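Local atomic coordinates of Xcc1710-like domain-containing protein (PDB entry 3CPK), a protein that is of unknown function but belongs to the DUF498/DUF598 family and carries an Xcc1710-like domain. Residues A[120-123]-A[124-127]. Numbering follows the deposited sequence.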
ATOM      1  N   ALA A 120       4.504   8.061   0.088  1.00 35.94           N
ATOM      2  CA  ALA A 120       4.068   7.820   1.453  1.00 32.21           C
ATOM      3  C   ALA A 120       3.084   8.915   1.820  1.00 30.93           C
ATOM      4  O   ALA A 120       3.233  10.046   1.394  1.00 30.86           O
ATOM      5  CB  ALA A 120       5.252   7.847   2.386  1.00 33.32           C
HETATM    6  N   MSE A 121       2.057   8.567   2.580  1.00 29.33           N
HETATM    7  CA  MSE A 121       1.059   9.539   3.002  1.00 28.54           C
HETATM    8  C   MSE A 121       0.287   8.878   4.116  1.00 26.32           C
HETATM    9  O   MSE A 121       0.433   7.677   4.331  1.00 27.92           O
HETATM   10  CB  MSE A 121       0.127   9.893   1.838  1.00 28.76           C
HETATM   11  CG  MSE A 121      -0.502   8.687   1.141  1.00 36.29           C
HETATM   12 SE   MSE A 121      -1.485   9.138  -0.476  1.00 39.40          SE
HETATM   13  CE  MSE A 121       0.038   9.242  -1.697  1.00 32.90           C
ATOM     14  N   ASP A 122      -0.519   9.647   4.840  1.00 24.58           N
ATOM     15  CA  ASP A 122      -1.301   9.061   5.914  1.00 25.70           C
ATOM     16  C   ASP A 122      -2.137   7.957   5.282  1.00 28.62           C
ATOM     17  O   ASP A 122      -2.477   8.021   4.101  1.00 29.62           O
ATOM     18  CB  ASP A 122      -2.198  10.115   6.573  1.00 25.31           C
ATOM     19  CG  ASP A 122      -3.134  10.773   5.603  1.00 25.72           C
ATOM     20  OD1 ASP A 122      -2.663  11.599   4.791  1.00 31.30           O
ATOM     21  OD2 ASP A 122      -4.341  10.454   5.642  1.00 34.58           O
ATOM     22  N   THR A 123      -2.467   6.951   6.079  1.00 30.86           N
ATOM     23  CA  THR A 123      -3.226   5.799   5.626  1.00 30.94           C
ATOM     24  C   THR A 123      -4.593   6.006   4.976  1.00 32.86           C
ATOM     25  O   THR A 123      -4.882   5.360   3.968  1.00 35.25           O
ATOM     26  CB  THR A 123      -3.347   4.775   6.769  1.00 28.87           C
ATOM     27  OG1 THR A 123      -2.049   4.242   7.047  1.00 29.74           O
ATOM     28  CG2 THR A 123      -4.271   3.638   6.388  1.00 30.76           C
ATOM     29  N   GLN A 124      -5.440   6.883   5.515  1.00 32.81           N
ATOM     30  CA  GLN A 124      -6.753   7.074   4.889  1.00 35.24           C
ATOM     31  C   GLN A 124      -6.609   7.614   3.458  1.00 32.93           C
ATOM     32  O   GLN A 124      -7.431   7.331   2.587  1.00 34.52           O
ATOM     33  CB  GLN A 124      -7.647   8.011   5.712  1.00 34.88           C
ATOM     34  CG  GLN A 124      -7.632   7.797   7.237  1.00 51.66           C
ATOM     35  CD  GLN A 124      -8.066   6.406   7.696  1.00 61.82           C
ATOM     36  OE1 GLN A 124      -9.179   5.956   7.422  1.00 68.17           O
ATOM     37  NE2 GLN A 124      -7.183   5.727   8.418  1.00 67.14           N
ATOM     38  N   ALA A 125      -5.555   8.383   3.215  1.00 33.09           N
ATOM     39  CA  ALA A 125      -5.305   8.938   1.886  1.00 33.71           C
ATOM     40  C   ALA A 125      -4.704   7.880   0.964  1.00 34.97           C
ATOM     41  O   ALA A 125      -5.060   7.792  -0.214  1.00 37.31           O
ATOM     42  CB  ALA A 125      -4.373  10.140   1.984  1.00 32.80           C
ATOM     43  N   ALA A 126      -3.791   7.077   1.499  1.00 32.41           N
ATOM     44  CA  ALA A 126      -3.176   6.011   0.714  1.00 32.38           C
ATOM     45  C   ALA A 126      -4.278   5.104   0.155  1.00 30.69           C
ATOM     46  O   ALA A 126      -4.328   4.825  -1.040  1.00 28.69           O
ATOM     47  CB  ALA A 126      -2.217   5.208   1.585  1.00 27.05           C
ATOM     48  N   ALA A 127      -5.170   4.679   1.042  1.00 32.04           N
ATOM     49  CA  ALA A 127      -6.286   3.807   0.700  1.00 33.62           C
ATOM     50  C   ALA A 127      -7.156   4.410  -0.396  1.00 34.38           C
ATOM     51  O   ALA A 127      -7.513   3.755  -1.374  1.00 32.81           O
ATOM     52  CB  ALA A 127      -7.126   3.540   1.953  1.00 31.00           C
TER
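Asp-122 is the N-cap of helix 123-135 and meets Ala-125 and Ala-126 in its first turn, just after strand 117-121 ends. Its carboxylate turns toward the start of the helix, beside Ala-125: chi1 of 58° sets CG between its own backbone N and carbonyl carbon, and OD2 then accepts from Ala-125 N at 3.4 Å. That capping bond is weak, bent to 141° at the hydrogen. The same N-H makes a second weak bond, to Asp-122 O at 3.2 Å, so it is split between the side chain and the main chain of one residue.

The backbone bonds are firmer. Asp-122 O takes Ala-126 N at 3.1 Å, with the donor in the carbonyl plane, and one residue on, Thr-123 O receives a nearly straight bond from Ala-127 N at 3.0 Å. Both run from residue i+4 back to i, the regular alpha-helical pattern from the first turn onward.

Apolar contact comes from Met-121, present as selenomethionine. Its chain bends at chi3 (81°), and SE lies against the backbone between Ala-125 and Ala-126, 3.7 Å from Ala-125 C and 3.9 Å from Ala-125 CB, while CG packs on Ala-126 CB. The carboxylate of Asp-122 also rests on the Ala-125 methyl, OD1 coming within 3.6 Å of CB.

The Thr-123 side chain is buried: CG2 stays beside Gln-124 N while OG1 hydrogen-bonds Leu-145 O. Like Ala-126, it touches Leu-144 of strand 140-144.

This is an N-terminal helix cap following strand 117-121, the outermost strand of the mixed sheet within this chain. The carboxylate's negative charge would probably interact favourably with the helix dipole, but the long, bent capping bond implies that the main-chain bonds to Asp-122 O and Thr-123 O do most to define the turn.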